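Local coordinates for hypothetical protein (Staphylococcus aureus subsp. aureus, PDB 1QYI) that is of unknown function but carries a haloacid dehalogenase (HAD)-like domain and is therefore probably a hydrolase of that superfamily, at residues I339-G344 against Y361-L366. Sequence-based numbering, arbitrary orientation.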
ATOM      1  N   ILE A 339     -18.390  -8.257  11.063  1.00 23.50           N
ATOM      2  CA  ILE A 339     -18.521  -7.046  11.835  1.00 23.35           C
ATOM      3  C   ILE A 339     -17.592  -5.996  11.236  1.00 22.49           C
ATOM      4  O   ILE A 339     -16.371  -6.120  11.301  1.00 22.97           O
ATOM      5  CB  ILE A 339     -18.240  -7.279  13.345  1.00 23.23           C
ATOM      6  CG1 ILE A 339     -17.846  -5.936  13.997  1.00 25.84           C
ATOM      7  CG2 ILE A 339     -17.207  -8.361  13.534  1.00 24.33           C
ATOM      8  CD1 ILE A 339     -17.743  -5.984  15.497  1.00 24.80           C
ATOM      9  N   GLY A 340     -18.198  -4.978  10.622  1.00 24.19           N
ATOM     10  CA  GLY A 340     -17.439  -3.918   9.973  1.00 26.00           C
ATOM     11  C   GLY A 340     -17.015  -2.759  10.855  1.00 27.14           C
ATOM     12  O   GLY A 340     -17.752  -2.339  11.752  1.00 26.59           O
ATOM     13  N   THR A 341     -15.819  -2.239  10.594  1.00 27.47           N
ATOM     14  CA  THR A 341     -15.288  -1.111  11.357  1.00 28.05           C
ATOM     15  C   THR A 341     -15.321   0.146  10.514  1.00 27.17           C
ATOM     16  O   THR A 341     -15.223   0.074   9.296  1.00 27.21           O
ATOM     17  CB  THR A 341     -13.848  -1.350  11.791  1.00 28.55           C
ATOM     18  OG1 THR A 341     -13.680  -2.722  12.162  1.00 31.43           O
ATOM     19  CG2 THR A 341     -13.524  -0.482  12.994  1.00 31.10           C
ATOM     20  N   LEU A 342     -15.470   1.300  11.156  1.00 27.45           N
ATOM     21  CA  LEU A 342     -15.520   2.547  10.403  1.00 25.55           C
ATOM     22  C   LEU A 342     -14.189   3.284  10.432  1.00 25.01           C
ATOM     23  O   LEU A 342     -14.137   4.510  10.351  1.00 24.26           O
ATOM     24  CB  LEU A 342     -16.643   3.436  10.933  1.00 23.74           C
ATOM     25  CG  LEU A 342     -18.036   2.865  10.709  1.00 25.35           C
ATOM     26  CD1 LEU A 342     -19.079   3.848  11.211  1.00 23.98           C
ATOM     27  CD2 LEU A 342     -18.240   2.572   9.223  1.00 24.46           C
ATOM     28  N   THR A 343     -13.107   2.519  10.526  1.00 26.61           N
ATOM     29  CA  THR A 343     -11.770   3.086  10.564  1.00 27.00           C
ATOM     30  C   THR A 343     -10.981   2.939   9.247  1.00 29.21           C
ATOM     31  O   THR A 343      -9.746   2.931   9.244  1.00 28.72           O
ATOM     32  CB  THR A 343     -10.978   2.484  11.747  1.00 26.36           C
ATOM     33  OG1 THR A 343     -11.311   1.098  11.910  1.00 22.65           O
ATOM     34  CG2 THR A 343     -11.317   3.227  13.025  1.00 24.95           C
ATOM     35  N   GLY A 344     -11.707   2.836   8.131  1.00 30.63           N
ATOM     36  CA  GLY A 344     -11.074   2.720   6.823  1.00 31.77           C
ATOM     37  C   GLY A 344     -10.729   4.092   6.267  1.00 33.57           C
ATOM     38  O   GLY A 344     -11.094   5.113   6.855  1.00 32.81           O
ATOM     39  N   TYR A 361     -22.879  -6.576  11.739  1.00 31.04           N
ATOM     40  CA  TYR A 361     -22.736  -5.488  12.696  1.00 29.02           C
ATOM     41  C   TYR A 361     -21.822  -4.436  12.122  1.00 28.54           C
ATOM     42  O   TYR A 361     -21.032  -4.709  11.226  1.00 28.05           O
ATOM     43  CB  TYR A 361     -22.138  -5.984  14.015  1.00 28.02           C
ATOM     44  CG  TYR A 361     -22.847  -7.174  14.579  1.00 27.24           C
ATOM     45  CD1 TYR A 361     -22.483  -8.460  14.200  1.00 28.04           C
ATOM     46  CD2 TYR A 361     -23.907  -7.019  15.462  1.00 26.06           C
ATOM     47  CE1 TYR A 361     -23.156  -9.564  14.686  1.00 28.99           C
ATOM     48  CE2 TYR A 361     -24.588  -8.121  15.953  1.00 27.56           C
ATOM     49  CZ  TYR A 361     -24.205  -9.391  15.561  1.00 28.77           C
ATOM     50  OH  TYR A 361     -24.858 -10.499  16.048  1.00 30.59           O
ATOM     51  N   VAL A 362     -21.945  -3.221  12.634  1.00 29.14           N
ATOM     52  CA  VAL A 362     -21.090  -2.135  12.194  1.00 27.64           C
ATOM     53  C   VAL A 362     -20.650  -1.400  13.461  1.00 27.50           C
ATOM     54  O   VAL A 362     -21.475  -0.970  14.263  1.00 27.03           O
ATOM     55  CB  VAL A 362     -21.834  -1.185  11.225  1.00 26.89           C
ATOM     56  CG1 VAL A 362     -20.948  -0.007  10.856  1.00 27.54           C
ATOM     57  CG2 VAL A 362     -22.226  -1.941   9.964  1.00 26.75           C
ATOM     58  N   ILE A 363     -19.338  -1.284  13.643  1.00 28.60           N
ATOM     59  CA  ILE A 363     -18.775  -0.628  14.818  1.00 27.17           C
ATOM     60  C   ILE A 363     -17.952   0.596  14.402  1.00 26.01           C
ATOM     61  O   ILE A 363     -17.467   0.653  13.277  1.00 27.27           O
ATOM     62  CB  ILE A 363     -17.928  -1.675  15.625  1.00 28.32           C
ATOM     63  CG1 ILE A 363     -18.444  -1.744  17.049  1.00 27.51           C
ATOM     64  CG2 ILE A 363     -16.450  -1.342  15.616  1.00 28.95           C
ATOM     65  CD1 ILE A 363     -19.910  -2.076  17.125  1.00 29.31           C
ATOM     66  N   ASN A 364     -17.812   1.585  15.287  1.00 25.52           N
ATOM     67  CA  ASN A 364     -17.035   2.781  14.948  1.00 24.95           C
ATOM     68  C   ASN A 364     -15.551   2.473  14.868  1.00 25.64           C
ATOM     69  O   ASN A 364     -14.854   2.965  13.985  1.00 25.46           O
ATOM     70  CB  ASN A 364     -17.255   3.903  15.963  1.00 24.74           C
ATOM     71  CG  ASN A 364     -18.613   4.558  15.830  1.00 26.22           C
ATOM     72  OD1 ASN A 364     -18.960   5.106  14.783  1.00 25.27           O
ATOM     73  ND2 ASN A 364     -19.391   4.510  16.901  1.00 28.26           N
ATOM     74  N   HIS A 365     -15.066   1.669  15.806  1.00 26.95           N
ATOM     75  CA  HIS A 365     -13.656   1.287  15.835  1.00 28.82           C
ATOM     76  C   HIS A 365     -13.436   0.006  16.643  1.00 29.35           C
ATOM     77  O   HIS A 365     -14.333  -0.466  17.341  1.00 30.02           O
ATOM     78  CB  HIS A 365     -12.816   2.444  16.396  1.00 27.50           C
ATOM     79  CG  HIS A 365     -13.300   2.958  17.716  1.00 27.72           C
ATOM     80  ND1 HIS A 365     -13.174   2.246  18.884  1.00 26.98           N
ATOM     81  CD2 HIS A 365     -13.920   4.121  18.043  1.00 26.89           C
ATOM     82  CE1 HIS A 365     -13.693   2.945  19.885  1.00 27.60           C
ATOM     83  NE2 HIS A 365     -14.150   4.082  19.396  1.00 28.17           N
ATOM     84  N   LEU A 366     -12.239  -0.552  16.534  1.00 29.53           N
ATOM     85  CA  LEU A 366     -11.897  -1.785  17.234  1.00 31.62           C
ATOM     86  C   LEU A 366     -12.325  -1.824  18.700  1.00 32.36           C
ATOM     87  O   LEU A 366     -12.587  -2.895  19.241  1.00 33.00           O
ATOM     88  CB  LEU A 366     -10.390  -2.036  17.152  1.00 31.91           C
ATOM     89  CG  LEU A 366      -9.927  -3.415  17.629  1.00 34.11           C
ATOM     90  CD1 LEU A 366     -10.535  -4.483  16.736  1.00 32.46           C
ATOM     91  CD2 LEU A 366      -8.403  -3.499  17.608  1.00 32.17           C
TER
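The last beta-alpha-beta unit of the HAD-like, Rossmann-type sheet, strand 337-341, helix 351-356 and strand 361-363, brings Gly340 beside Val362 in parallel register and shows how an edge strand is zipped onto its neighbour. Gly340 lends both of its backbone polar groups to the junction. Its N donates to Tyr361 O at 2.9 Å, while its O accepts Ile363 N at 2.7 Å in a bond that is almost straight at hydrogen (177°). Val362 CA adds a CA-H...O contact to the same Gly340 O.

Beyond the paired strands the ladder frays. Leu342 N is shared between Ile363 O and Asn364 O, and both bonds are weak, the one to Ile363 O bent to 123° at hydrogen. Leu342 points its CB toward the edge strand, with CG 3.4 Å from Ile363 O and CD2 4.1 Å from Val362 CG1, and its side chain meets that of the valine at about a right angle.

On the other face, Ile339 and Tyr361 abut at their CB atoms, 4.2 Å apart, and helix 369-373 packs over Ile339, Tyr361 and Ile363. In Thr341, a chi1 of -38° sets OG1 beside the backbone N and swings CG2 to the far side from it, where the methyl lies 3.3 Å from His365 CA; Thr341 OG1 makes a weak hydrogen bond to Gly322 O in the neighbouring strand 318-322. In the loops past the strand ends, Thr343 CG2 touches His365 CB at 3.8 Å, and Thr343 OG1 hydrogen-bonds to Gly10 O.

Backbone hydrogen bonds thus fix the register between strands and apolar pairs pack their faces, whereas the methyls of Thr341 and Thr343 meet the His365 loop at the C-terminal ends of the strands.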